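Local atomic coordinates of chitinase (Paenibacillus sp. FPU-7, PDB entry 5GZT), a protein that probably hydrolyses internal beta-1,4 linkages of chitin and chitodextrins at random, working as an endochitinase of glycoside hydrolase family 18. Residues D733-V738 with G1009-K1014; Y896-A901 with I950-L955; Q913-L918 with D956-Y961. All blocks are in the same frame, centred on the assembly; numbering follows the deposited sequence.

Interaction 1: residues D733-V738 with G1009-K1014; sequences DVRVVV and GVPASK
Two torsions bring D733 and R735 of one strand onto the turn around P1011: D733 sets CG trans to its own backbone N (chi1 -175°), and the R735 chain folds at its second torsion (chi2 -78°) to carry the guanidinium back beside that carboxylate. R735 NE then meets D733 OD2 at 2.7 Å, in the guanidinium plane and on the syn lone pair, a salt bridge that fixes the rotation of the group. Held so, NH2 reaches G1009 O at 3.1 Å (N-H...O 148°), approaching from above the carbonyl plane. Strand 732-738 belongs to the immunoglobulin-like domain, whereas G1009 ends helix 998-1007 in a Schellman motif, in the loop that leads to strand 1015-1020 of the family 18 barrel; this is a domain-to-domain seam. P1011 packs alongside the ion pair, its CB 3.5 Å from D733 OD1 and its CA 3.4 Å from R735 NH2. Two waters bridge the segments. One joins D733 OD1 to S1013 OG, 2.7 Å from each; the other takes a bond from R735 NH1, which also bonds P753 O, and gives one to V1010 O. D733 OD1 also bonds S755 OG of the adjacent strand, and that same hydroxyl meets A1012 N.

Interaction 2: residues Y896-A901 with I950-L955; sequences YPVYGA and INSVEL
S952 pushes its CB and OG into the bend formed by P897, V898 and Y899, and this is where the contact is tight. S952 CB lies 3.4 Å from P897 O, while S952 OG sits 3.5 Å from Y899 CD1, at the edge of the ring and near its plane. No hydrogen bond crosses between the segments. The serine hydroxyl is satisfied inside its own helix: with OG trans to the carbonyl carbon (chi1 -69°), it turns back along the helix and bonds I948 O. What it offers to the bend is therefore largely van der Waals bulk. The bend itself is sharp. V898 has a positive phi of 79°, and the weak bond from Y899 N to P897 O closes a classic gamma turn around it; P897 O, the acceptor of that weak bond, is also the atom nearest S952 CB across the contact.

On the side of helix 911-933, the P897 ring meets V953 at a slant, CG to CG2 at 3.9 Å, both residues buried. The other side is looser. V898, partly exposed, leans on S952 with CB, 3.7 Å from OG, and with CG2, 3.6 Å from S952 O; beyond it N951 is exposed to solvent.

Y896 directly follows the DGIDLDWE motif, whose glutamate is the catalytic acid in family 18 enzymes, and a cis peptide bond precedes it. Residues 896-901 thus leave the carboxyl end of strand 889-893, and helix 947-952 follows the next barrel strand, 938-943. Helix 911-933 flanks the pair, with D911 against P897, K912 against V898 and F915 against V953, while I950, on the far side of helix 947-952, packs on A1004 and Y1005 of helix 998-1007.

Interaction 3: residues Q913-L918 with D956-Y961; sequences QNFTAL and DKIHQY
T916 and I958 come within 5.7 Å, CA to CA, the nearest approach of the two backbones, where a turn of helix 911-933 passes the short helix 955-958. Both belong to the outer layer of the family 18 beta/alpha barrel: the long helix follows strand 889-893, and the short one leads from strand 938-943 towards strand 964-967. At this approach the I958 methyl CG2 does the touching. It lies 3.4 Å from T916 OG1 and 3.8 Å from T916 CA, nestled against the branched end of the threonine, whose own CG2 reaches across to K957 CB at 4.2 Å.

The torsion of I958 divides its work. With CG1 set between the backbone N and carbonyl carbon (chi1 65°), CG2 is left for the threonine while CD1 extends inward to F915, 4.3 Å from CE2. F915 also meets the ring of W894 at a steep angle, and I941 of strand 938-943 touches both F915 and I958, so this inner part of the contact joins the hydrophobic layer between helices and barrel.

The polar ends are dealt with by one residue. E954 takes T916 OG1 in a hydrogen bond through OE1 and K957 NZ in a salt bridge through OE2; one carboxylate thereby ties the long helix to the short one on the more exposed side. K957, extended beyond CG, carries its ammonium to E954 while CB packs on T916 CG2.

At the other end, Y961 lies along helix 911-933, beside K920 and R923, and its CE2 comes to 4.1 Å from T916 O.

How the interactions relate
Interactions 2 and 3 hold neighbouring parts of one barrel, and interaction 1 fastens that barrel to the immunoglobulin-like domain. Their chemistry follows their place: interaction 1, at a partly buried domain boundary, relies on an arginine-to-carbonyl bond, the arginine held by a salt bridge within its own strand, and on bridging waters, whereas the other two have no hydrogen bond between their segments. Interaction 2 is the more buried of these; interaction 3 runs from hydrophobic interior to a solvent-exposed edge. V953 connects them, CG1 lying 3.7 Å from I958 CD1. The loop 1009-1014 meets both, through V1010 on L955 and through K1014 NZ, which probably bonds H959 O at 3.0 Å. In sequence, interactions 2 and 3 nest within interaction 1.

Interaction 1: residues D733-V738 with G1009-K1014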
ATOM      1  N   ASP B 733     -11.261 -41.022  -8.430  1.00 13.73           N
ATOM      2  CA  ASP B 733     -11.146 -39.583  -8.312  1.00 15.05           C
ATOM      3  C   ASP B 733     -12.337 -39.037  -7.517  1.00 15.84           C
ATOM      4  O   ASP B 733     -13.471 -39.289  -7.843  1.00 17.46           O
ATOM      5  CB  ASP B 733     -11.035 -38.904  -9.708  1.00 15.24           C
ATOM      6  CG  ASP B 733     -10.779 -37.370  -9.596  1.00 15.28           C
ATOM      7  OD1 ASP B 733      -9.923 -36.930  -8.732  1.00 17.76           O
ATOM      8  OD2 ASP B 733     -11.392 -36.631 -10.382  1.00 15.01           O
ATOM      9  N   VAL B 734     -12.067 -38.297  -6.460  1.00 15.43           N
ATOM     10  CA  VAL B 734     -13.084 -37.654  -5.628  1.00 14.37           C
ATOM     11  C   VAL B 734     -13.010 -36.129  -5.842  1.00 14.23           C
ATOM     12  O   VAL B 734     -11.924 -35.589  -5.841  1.00 14.90           O
ATOM     13  CB  VAL B 734     -12.875 -38.026  -4.134  1.00 16.71           C
ATOM     14  CG1 VAL B 734     -13.929 -37.373  -3.244  1.00 17.09           C
ATOM     15  CG2 VAL B 734     -12.977 -39.507  -3.972  1.00 16.68           C
ATOM     16  N   ARG B 735     -14.128 -35.456  -6.122  1.00 14.47           N
ATOM     17  CA  ARG B 735     -14.102 -34.059  -6.474  1.00 16.91           C
ATOM     18  C   ARG B 735     -14.953 -33.301  -5.420  1.00 16.72           C
ATOM     19  O   ARG B 735     -16.067 -33.690  -5.150  1.00 16.64           O
ATOM     20  CB  ARG B 735     -14.694 -33.830  -7.890  1.00 16.54           C
ATOM     21  CG  ARG B 735     -13.857 -34.400  -9.004  1.00 17.60           C
ATOM     22  CD  ARG B 735     -12.722 -33.469  -9.245  1.00 16.99           C
ATOM     23  NE  ARG B 735     -11.773 -33.976 -10.189  1.00 19.82           N
ATOM     24  CZ  ARG B 735     -10.862 -33.270 -10.836  1.00 18.46           C
ATOM     25  NH1 ARG B 735     -10.765 -31.957 -10.704  1.00 18.68           N
ATOM     26  NH2 ARG B 735     -10.069 -33.874 -11.699  1.00 17.87           N
ATOM     27  N   VAL B 736     -14.429 -32.181  -4.915  1.00 18.07           N
ATOM     28  CA  VAL B 736     -15.014 -31.420  -3.810  1.00 16.41           C
ATOM     29  C   VAL B 736     -15.236 -30.002  -4.271  1.00 16.12           C
ATOM     30  O   VAL B 736     -14.309 -29.319  -4.644  1.00 16.09           O
ATOM     31  CB  VAL B 736     -14.065 -31.394  -2.569  1.00 17.14           C
ATOM     32  CG1 VAL B 736     -14.738 -30.663  -1.399  1.00 16.48           C
ATOM     33  CG2 VAL B 736     -13.802 -32.851  -2.163  1.00 18.58           C
ATOM     34  N   VAL B 737     -16.485 -29.557  -4.308  1.00 16.33           N
ATOM     35  CA  VAL B 737     -16.694 -28.167  -4.649  1.00 16.74           C
ATOM     36  C   VAL B 737     -17.098 -27.441  -3.347  1.00 17.01           C
ATOM     37  O   VAL B 737     -17.974 -27.911  -2.654  1.00 16.73           O
ATOM     38  CB  VAL B 737     -17.848 -28.013  -5.657  1.00 18.43           C
ATOM     39  CG1 VAL B 737     -18.240 -26.554  -5.765  1.00 17.99           C
ATOM     40  CG2 VAL B 737     -17.459 -28.637  -7.048  1.00 20.06           C
ATOM     41  N   VAL B 738     -16.441 -26.316  -3.069  1.00 17.67           N
ATOM     42  CA  VAL B 738     -16.769 -25.465  -1.946  1.00 17.65           C
ATOM     43  C   VAL B 738     -17.663 -24.350  -2.442  1.00 16.84           C
ATOM     44  O   VAL B 738     -17.242 -23.497  -3.249  1.00 16.79           O
ATOM     45  CB  VAL B 738     -15.492 -24.869  -1.322  1.00 17.48           C
ATOM     46  CG1 VAL B 738     -15.814 -24.088  -0.055  1.00 16.97           C
ATOM     47  CG2 VAL B 738     -14.555 -25.969  -0.944  1.00 18.23           C
ATOM     48  N   GLY B1009      -7.483 -29.152 -14.543  1.00 22.91           N
ATOM     49  CA  GLY B1009      -8.494 -30.173 -14.365  1.00 20.92           C
ATOM     50  C   GLY B1009      -7.934 -31.595 -14.259  1.00 16.99           C
ATOM     51  O   GLY B1009      -8.696 -32.537 -14.099  1.00 17.10           O
ATOM     52  N   VAL B1010      -6.649 -31.767 -14.220  1.00 16.68           N
ATOM     53  CA  VAL B1010      -6.119 -33.146 -14.179  1.00 16.17           C
ATOM     54  C   VAL B1010      -6.331 -33.688 -12.773  1.00 16.59           C
ATOM     55  O   VAL B1010      -5.949 -33.028 -11.791  1.00 18.41           O
ATOM     56  CB  VAL B1010      -4.653 -33.201 -14.512  1.00 14.82           C
ATOM     57  CG1 VAL B1010      -4.080 -34.585 -14.393  1.00 14.49           C
ATOM     58  CG2 VAL B1010      -4.335 -32.626 -15.899  1.00 16.12           C
ATOM     59  N   PRO B1011      -6.886 -34.879 -12.656  1.00 17.06           N
ATOM     60  CA  PRO B1011      -7.054 -35.491 -11.311  1.00 17.44           C
ATOM     61  C   PRO B1011      -5.716 -35.771 -10.691  1.00 16.89           C
ATOM     62  O   PRO B1011      -4.733 -36.100 -11.412  1.00 15.56           O
ATOM     63  CB  PRO B1011      -7.811 -36.789 -11.579  1.00 18.92           C
ATOM     64  CG  PRO B1011      -7.781 -37.002 -13.082  1.00 20.76           C
ATOM     65  CD  PRO B1011      -7.396 -35.727 -13.751  1.00 19.10           C
ATOM     66  N   ALA B1012      -5.648 -35.545  -9.374  1.00 16.30           N
ATOM     67  CA  ALA B1012      -4.459 -35.879  -8.564  1.00 15.02           C
ATOM     68  C   ALA B1012      -3.953 -37.299  -8.823  1.00 14.59           C
ATOM     69  O   ALA B1012      -2.768 -37.533  -8.931  1.00 13.64           O
ATOM     70  CB  ALA B1012      -4.770 -35.689  -7.072  1.00 16.19           C
ATOM     71  N   SER B1013      -4.874 -38.209  -8.999  1.00 13.99           N
ATOM     72  CA  SER B1013      -4.535 -39.594  -9.153  1.00 15.37           C
ATOM     73  C   SER B1013      -3.992 -39.956 -10.586  1.00 16.60           C
ATOM     74  O   SER B1013      -3.689 -41.091 -10.861  1.00 17.58           O
ATOM     75  CB  SER B1013      -5.673 -40.500  -8.707  1.00 14.27           C
ATOM     76  OG  SER B1013      -6.834 -40.337  -9.511  1.00 14.92           O
ATOM     77  N   LYS B1014      -3.878 -38.972 -11.455  1.00 15.34           N
ATOM     78  CA  LYS B1014      -3.212 -39.169 -12.760  1.00 15.96           C
ATOM     79  C   LYS B1014      -1.923 -38.413 -12.847  1.00 14.91           C
ATOM     80  O   LYS B1014      -1.377 -38.241 -13.914  1.00 13.73           O
ATOM     81  CB  LYS B1014      -4.237 -38.845 -13.872  1.00 15.90           C
ATOM     82  CG  LYS B1014      -5.134 -40.054 -13.888  1.00 17.10           C
ATOM     83  CD  LYS B1014      -5.940 -40.206 -15.049  1.00 20.65           C
ATOM     84  CE  LYS B1014      -6.674 -41.540 -14.992  1.00 20.40           C
ATOM     85  NZ  LYS B1014      -7.435 -41.490 -16.256  1.00 18.51           N
TER
HETATM   86  O   HOH W   1      -7.723 -38.351  -7.988  1.00 11.95           O
HETATM   87  O   HOH W   2      -7.888 -31.226 -10.857  1.00 20.57           O

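Interaction 2: residues Y896-A901 with I950-L955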
ATOM      1  N   TYR B 896       8.938 -31.310 -27.424  1.00 21.31           N
ATOM      2  CA  TYR B 896       7.637 -31.163 -26.791  1.00 21.54           C
ATOM      3  C   TYR B 896       6.746 -30.654 -27.893  1.00 21.27           C
ATOM      4  O   TYR B 896       7.242 -30.000 -28.819  1.00 23.71           O
ATOM      5  CB  TYR B 896       7.662 -30.109 -25.659  1.00 22.87           C
ATOM      6  CG  TYR B 896       8.692 -30.418 -24.590  1.00 23.37           C
ATOM      7  CD1 TYR B 896       8.420 -31.387 -23.583  1.00 25.29           C
ATOM      8  CD2 TYR B 896       9.939 -29.809 -24.576  1.00 23.40           C
ATOM      9  CE1 TYR B 896       9.374 -31.697 -22.601  1.00 25.42           C
ATOM     10  CE2 TYR B 896      10.902 -30.129 -23.585  1.00 27.84           C
ATOM     11  CZ  TYR B 896      10.591 -31.054 -22.608  1.00 26.21           C
ATOM     12  OH  TYR B 896      11.488 -31.395 -21.679  1.00 29.45           O
ATOM     13  N   PRO B 897       5.453 -30.919 -27.828  1.00 18.72           N
ATOM     14  CA  PRO B 897       4.507 -30.420 -28.829  1.00 19.93           C
ATOM     15  C   PRO B 897       4.563 -28.907 -28.996  1.00 22.77           C
ATOM     16  O   PRO B 897       4.726 -28.184 -27.993  1.00 21.19           O
ATOM     17  CB  PRO B 897       3.162 -30.810 -28.268  1.00 18.73           C
ATOM     18  CG  PRO B 897       3.471 -32.027 -27.439  1.00 20.59           C
ATOM     19  CD  PRO B 897       4.794 -31.737 -26.828  1.00 20.18           C
ATOM     20  N   VAL B 898       4.367 -28.458 -30.240  1.00 23.29           N
ATOM     21  CA  VAL B 898       4.162 -27.021 -30.612  1.00 23.44           C
ATOM     22  C   VAL B 898       5.468 -26.287 -30.655  1.00 25.92           C
ATOM     23  O   VAL B 898       5.868 -25.759 -31.708  1.00 25.13           O
ATOM     24  CB  VAL B 898       3.154 -26.253 -29.756  1.00 22.71           C
ATOM     25  CG1 VAL B 898       2.999 -24.802 -30.271  1.00 24.36           C
ATOM     26  CG2 VAL B 898       1.795 -26.914 -29.764  1.00 23.38           C
ATOM     27  N   TYR B 899       6.143 -26.229 -29.519  1.00 23.14           N
ATOM     28  CA  TYR B 899       7.398 -25.540 -29.473  1.00 25.30           C
ATOM     29  C   TYR B 899       8.611 -26.354 -29.805  1.00 27.08           C
ATOM     30  O   TYR B 899       9.674 -25.781 -30.060  1.00 24.13           O
ATOM     31  CB  TYR B 899       7.585 -24.771 -28.152  1.00 27.16           C
ATOM     32  CG  TYR B 899       7.695 -25.547 -26.851  1.00 27.68           C
ATOM     33  CD1 TYR B 899       6.546 -26.073 -26.201  1.00 26.28           C
ATOM     34  CD2 TYR B 899       8.911 -25.699 -26.198  1.00 27.50           C
ATOM     35  CE1 TYR B 899       6.656 -26.789 -24.991  1.00 24.88           C
ATOM     36  CE2 TYR B 899       8.981 -26.405 -24.975  1.00 26.56           C
ATOM     37  CZ  TYR B 899       7.831 -26.898 -24.391  1.00 22.71           C
ATOM     38  OH  TYR B 899       7.912 -27.560 -23.209  1.00 26.01           O
ATOM     39  N   GLY B 900       8.515 -27.683 -29.829  1.00 25.54           N
ATOM     40  CA  GLY B 900       9.607 -28.489 -30.299  1.00 23.94           C
ATOM     41  C   GLY B 900      10.901 -28.341 -29.512  1.00 25.18           C
ATOM     42  O   GLY B 900      12.046 -28.582 -30.051  1.00 25.40           O
ATOM     43  N   ALA B 901      10.771 -28.006 -28.245  1.00 24.78           N
ATOM     44  CA  ALA B 901      11.942 -27.654 -27.384  1.00 27.16           C
ATOM     45  C   ALA B 901      12.775 -26.551 -28.020  1.00 30.35           C
ATOM     46  O   ALA B 901      14.021 -26.564 -27.943  1.00 35.49           O
ATOM     47  CB  ALA B 901      12.787 -28.861 -27.104  1.00 25.05           C
ATOM     48  N   ILE B 950       2.305 -26.461 -20.661  1.00 20.64           N
ATOM     49  CA  ILE B 950       0.903 -26.530 -20.253  1.00 20.59           C
ATOM     50  C   ILE B 950      -0.071 -25.942 -21.319  1.00 21.91           C
ATOM     51  O   ILE B 950      -1.212 -26.413 -21.585  1.00 24.85           O
ATOM     52  CB  ILE B 950       0.791 -25.859 -18.856  1.00 23.46           C
ATOM     53  CG1 ILE B 950       1.447 -26.737 -17.789  1.00 24.25           C
ATOM     54  CG2 ILE B 950      -0.662 -25.692 -18.480  1.00 24.94           C
ATOM     55  CD1 ILE B 950       1.597 -26.084 -16.444  1.00 26.70           C
ATOM     56  N   ASN B 951       0.425 -24.922 -21.996  1.00 22.27           N
ATOM     57  CA  ASN B 951      -0.333 -24.253 -22.994  1.00 24.86           C
ATOM     58  C   ASN B 951      -0.273 -24.943 -24.337  1.00 24.88           C
ATOM     59  O   ASN B 951      -1.037 -24.575 -25.221  1.00 27.73           O
ATOM     60  CB  ASN B 951       0.253 -22.855 -23.170  1.00 29.39           C
ATOM     61  CG  ASN B 951      -0.731 -21.919 -23.770  1.00 37.78           C
ATOM     62  OD1 ASN B 951      -1.719 -21.605 -23.148  1.00 47.47           O
ATOM     63  ND2 ASN B 951      -0.481 -21.492 -25.003  1.00 40.47           N
ATOM     64  N   SER B 952       0.673 -25.859 -24.501  1.00 22.82           N
ATOM     65  CA  SER B 952       0.946 -26.525 -25.764  1.00 23.87           C
ATOM     66  C   SER B 952       0.261 -27.903 -25.832  1.00 25.33           C
ATOM     67  O   SER B 952       0.313 -28.528 -26.874  1.00 23.39           O
ATOM     68  CB  SER B 952       2.431 -26.717 -25.930  1.00 23.12           C
ATOM     69  OG  SER B 952       3.130 -25.529 -26.129  1.00 22.36           O
ATOM     70  N   VAL B 953      -0.438 -28.305 -24.750  1.00 24.02           N
ATOM     71  CA  VAL B 953      -1.063 -29.620 -24.607  1.00 21.29           C
ATOM     72  C   VAL B 953      -2.434 -29.449 -23.982  1.00 19.38           C
ATOM     73  O   VAL B 953      -2.629 -28.574 -23.203  1.00 24.49           O
ATOM     74  CB  VAL B 953      -0.127 -30.449 -23.755  1.00 23.08           C
ATOM     75  CG1 VAL B 953      -0.760 -31.706 -23.287  1.00 32.12           C
ATOM     76  CG2 VAL B 953       1.090 -30.794 -24.573  1.00 22.39           C
ATOM     77  N   GLU B 954      -3.390 -30.262 -24.326  1.00 17.06           N
ATOM     78  CA  GLU B 954      -4.715 -30.168 -23.773  1.00 18.07           C
ATOM     79  C   GLU B 954      -4.827 -31.058 -22.530  1.00 17.35           C
ATOM     80  O   GLU B 954      -5.459 -32.089 -22.574  1.00 16.81           O
ATOM     81  CB  GLU B 954      -5.759 -30.531 -24.791  1.00 18.37           C
ATOM     82  CG  GLU B 954      -5.521 -29.799 -26.099  1.00 21.62           C
ATOM     83  CD  GLU B 954      -6.633 -30.019 -27.110  1.00 22.27           C
ATOM     84  OE1 GLU B 954      -6.813 -31.149 -27.693  1.00 20.74           O
ATOM     85  OE2 GLU B 954      -7.355 -29.039 -27.327  1.00 24.25           O
ATOM     86  N   LEU B 955      -4.222 -30.613 -21.426  1.00 16.66           N
ATOM     87  CA  LEU B 955      -4.226 -31.419 -20.223  1.00 19.06           C
ATOM     88  C   LEU B 955      -5.577 -31.890 -19.794  1.00 19.69           C
ATOM     89  O   LEU B 955      -5.762 -33.116 -19.453  1.00 18.07           O
ATOM     90  CB  LEU B 955      -3.496 -30.760 -19.056  1.00 18.88           C
ATOM     91  CG  LEU B 955      -2.025 -30.483 -19.247  1.00 18.82           C
ATOM     92  CD1 LEU B 955      -1.504 -29.717 -18.055  1.00 18.78           C
ATOM     93  CD2 LEU B 955      -1.145 -31.687 -19.503  1.00 20.78           C
TER

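Interaction 3: residues Q913-L918 with D956-Y961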
ATOM      1  N   GLN B 913      -3.639 -30.127 -30.688  1.00 17.57           N
ATOM      2  CA  GLN B 913      -4.806 -30.945 -30.878  1.00 19.96           C
ATOM      3  C   GLN B 913      -4.503 -32.385 -31.359  1.00 19.10           C
ATOM      4  O   GLN B 913      -5.245 -33.392 -31.006  1.00 18.94           O
ATOM      5  CB  GLN B 913      -5.808 -30.287 -31.833  1.00 23.30           C
ATOM      6  CG  GLN B 913      -6.278 -28.906 -31.371  1.00 30.43           C
ATOM      7  CD  GLN B 913      -5.239 -27.741 -31.588  1.00 36.95           C
ATOM      8  OE1 GLN B 913      -4.254 -27.823 -32.403  1.00 34.89           O
ATOM      9  NE2 GLN B 913      -5.423 -26.658 -30.795  1.00 39.27           N
ATOM     10  N   ASN B 914      -3.469 -32.499 -32.160  1.00 18.57           N
ATOM     11  CA  ASN B 914      -3.102 -33.783 -32.708  1.00 19.11           C
ATOM     12  C   ASN B 914      -2.524 -34.738 -31.609  1.00 18.28           C
ATOM     13  O   ASN B 914      -2.623 -35.944 -31.763  1.00 17.80           O
ATOM     14  CB  ASN B 914      -2.081 -33.611 -33.782  1.00 18.56           C
ATOM     15  CG  ASN B 914      -2.633 -32.910 -35.046  1.00 21.51           C
ATOM     16  OD1 ASN B 914      -3.813 -32.797 -35.242  1.00 24.46           O
ATOM     17  ND2 ASN B 914      -1.741 -32.480 -35.900  1.00 21.90           N
ATOM     18  N   PHE B 915      -1.846 -34.188 -30.608  1.00 17.52           N
ATOM     19  CA  PHE B 915      -1.393 -34.974 -29.470  1.00 18.38           C
ATOM     20  C   PHE B 915      -2.568 -35.625 -28.769  1.00 16.85           C
ATOM     21  O   PHE B 915      -2.532 -36.824 -28.456  1.00 15.16           O
ATOM     22  CB  PHE B 915      -0.557 -34.115 -28.537  1.00 18.17           C
ATOM     23  CG  PHE B 915       0.142 -34.877 -27.414  1.00 19.50           C
ATOM     24  CD1 PHE B 915       0.685 -36.131 -27.606  1.00 18.90           C
ATOM     25  CD2 PHE B 915       0.273 -34.296 -26.143  1.00 18.59           C
ATOM     26  CE1 PHE B 915       1.358 -36.772 -26.595  1.00 19.08           C
ATOM     27  CE2 PHE B 915       0.906 -34.964 -25.130  1.00 19.00           C
ATOM     28  CZ  PHE B 915       1.468 -36.203 -25.359  1.00 20.69           C
ATOM     29  N   THR B 916      -3.641 -34.870 -28.620  1.00 16.23           N
ATOM     30  CA  THR B 916      -4.870 -35.371 -28.004  1.00 15.00           C
ATOM     31  C   THR B 916      -5.406 -36.513 -28.900  1.00 16.93           C
ATOM     32  O   THR B 916      -5.845 -37.590 -28.407  1.00 14.77           O
ATOM     33  CB  THR B 916      -5.872 -34.227 -27.892  1.00 15.68           C
ATOM     34  OG1 THR B 916      -5.287 -33.219 -27.056  1.00 16.31           O
ATOM     35  CG2 THR B 916      -7.243 -34.733 -27.372  1.00 20.58           C
ATOM     36  N   ALA B 917      -5.417 -36.307 -30.218  1.00 15.00           N
ATOM     37  CA  ALA B 917      -5.964 -37.367 -31.125  1.00 14.51           C
ATOM     38  C   ALA B 917      -5.061 -38.578 -31.143  1.00 13.55           C
ATOM     39  O   ALA B 917      -5.555 -39.726 -31.196  1.00 17.03           O
ATOM     40  CB  ALA B 917      -6.207 -36.789 -32.570  1.00 15.27           C
ATOM     41  N   LEU B 918      -3.766 -38.352 -30.995  1.00 14.93           N
ATOM     42  CA  LEU B 918      -2.785 -39.445 -30.911  1.00 15.39           C
ATOM     43  C   LEU B 918      -3.004 -40.341 -29.681  1.00 15.33           C
ATOM     44  O   LEU B 918      -3.055 -41.543 -29.783  1.00 15.19           O
ATOM     45  CB  LEU B 918      -1.371 -38.897 -30.954  1.00 14.54           C
ATOM     46  CG  LEU B 918      -0.299 -39.979 -31.005  1.00 13.81           C
ATOM     47  CD1 LEU B 918      -0.201 -40.633 -32.353  1.00 15.14           C
ATOM     48  CD2 LEU B 918       1.043 -39.372 -30.724  1.00 15.61           C
ATOM     49  N   ASP B 956      -6.566 -30.996 -19.864  1.00 18.74           N
ATOM     50  CA  ASP B 956      -7.885 -31.461 -19.403  0.50 18.27           C
ATOM     51  C   ASP B 956      -8.530 -32.416 -20.388  1.00 19.46           C
ATOM     52  O   ASP B 956      -9.416 -33.160 -19.965  1.00 18.55           O
ATOM     53  CB  ASP B 956      -8.824 -30.298 -19.040  0.50 18.91           C
ATOM     54  CG  ASP B 956      -9.924 -30.705 -18.094  0.50 18.80           C
ATOM     55  OD1 ASP B 956      -9.910 -31.737 -17.346  0.50 19.34           O
ATOM     56  OD2 ASP B 956     -10.887 -29.989 -18.120  0.50 19.13           O
ATOM     57  N   LYS B 957      -8.068 -32.518 -21.663  1.00 18.24           N
ATOM     58  CA  LYS B 957      -8.730 -33.441 -22.562  1.00 16.98           C
ATOM     59  C   LYS B 957      -7.961 -34.765 -22.641  1.00 16.20           C
ATOM     60  O   LYS B 957      -8.533 -35.715 -23.157  1.00 16.19           O
ATOM     61  CB  LYS B 957      -8.851 -32.893 -24.003  1.00 20.34           C
ATOM     62  CG  LYS B 957      -9.705 -31.600 -24.115  1.00 23.25           C
ATOM     63  CD  LYS B 957      -9.668 -31.045 -25.519  1.00 25.71           C
ATOM     64  CE  LYS B 957     -10.377 -29.696 -25.616  1.00 33.81           C
ATOM     65  NZ  LYS B 957     -10.269 -29.164 -27.030  1.00 36.61           N
ATOM     66  N   ILE B 958      -6.717 -34.809 -22.184  1.00 13.73           N
ATOM     67  CA  ILE B 958      -5.938 -36.030 -22.424  1.00 16.54           C
ATOM     68  C   ILE B 958      -5.906 -37.031 -21.267  1.00 17.61           C
ATOM     69  O   ILE B 958      -5.645 -38.219 -21.506  1.00 16.28           O
ATOM     70  CB  ILE B 958      -4.570 -35.758 -22.911  1.00 14.66           C
ATOM     71  CG1 ILE B 958      -3.752 -35.055 -21.891  1.00 14.76           C
ATOM     72  CG2 ILE B 958      -4.590 -34.971 -24.234  1.00 16.18           C
ATOM     73  CD1 ILE B 958      -2.342 -34.900 -22.361  1.00 14.88           C
ATOM     74  N   HIS B 959      -6.144 -36.544 -20.032  1.00 16.54           N
ATOM     75  CA  HIS B 959      -6.055 -37.378 -18.839  1.00 15.62           C
ATOM     76  C   HIS B 959      -6.897 -38.551 -18.857  1.00 14.86           C
ATOM     77  O   HIS B 959      -6.453 -39.616 -18.375  1.00 14.46           O
ATOM     78  CB  HIS B 959      -6.126 -36.623 -17.469  1.00 16.13           C
ATOM     79  CG  HIS B 959      -7.429 -35.972 -17.211  1.00 16.12           C
ATOM     80  ND1 HIS B 959      -8.531 -36.654 -16.753  1.00 16.37           N
ATOM     81  CD2 HIS B 959      -7.808 -34.683 -17.356  1.00 17.01           C
ATOM     82  CE1 HIS B 959      -9.560 -35.820 -16.680  1.00 17.11           C
ATOM     83  NE2 HIS B 959      -9.121 -34.604 -16.997  1.00 18.03           N
ATOM     84  N   GLN B 960      -8.042 -38.451 -19.508  1.00 13.54           N
ATOM     85  CA  GLN B 960      -8.920 -39.594 -19.642  1.00 15.16           C
ATOM     86  C   GLN B 960      -8.310 -40.835 -20.356  1.00 14.49           C
ATOM     87  O   GLN B 960      -8.758 -41.877 -20.095  1.00 13.27           O
ATOM     88  CB  GLN B 960     -10.216 -39.265 -20.432  1.00 15.32           C
ATOM     89  CG  GLN B 960      -9.932 -38.811 -21.860  1.00 16.90           C
ATOM     90  CD  GLN B 960     -11.230 -38.298 -22.593  1.00 19.54           C
ATOM     91  OE1 GLN B 960     -11.330 -37.148 -22.981  1.00 22.99           O
ATOM     92  NE2 GLN B 960     -12.152 -39.128 -22.729  1.00 18.83           N
ATOM     93  N   TYR B 961      -7.356 -40.640 -21.253  1.00 13.34           N
ATOM     94  CA  TYR B 961      -6.719 -41.743 -22.007  1.00 14.92           C
ATOM     95  C   TYR B 961      -5.534 -42.365 -21.261  1.00 13.95           C
ATOM     96  O   TYR B 961      -5.004 -43.329 -21.767  1.00 13.11           O
ATOM     97  CB  TYR B 961      -6.212 -41.110 -23.324  1.00 14.14           C
ATOM     98  CG  TYR B 961      -7.350 -40.458 -24.129  1.00 14.56           C
ATOM     99  CD1 TYR B 961      -8.524 -41.139 -24.420  1.00 16.95           C
ATOM    100  CD2 TYR B 961      -7.256 -39.141 -24.568  1.00 17.08           C
ATOM    101  CE1 TYR B 961      -9.563 -40.544 -25.142  1.00 16.92           C
ATOM    102  CE2 TYR B 961      -8.323 -38.510 -25.285  1.00 16.88           C
ATOM    103  CZ  TYR B 961      -9.441 -39.224 -25.562  1.00 17.45           C
ATOM    104  OH  TYR B 961     -10.449 -38.610 -26.279  1.00 22.16           O
TER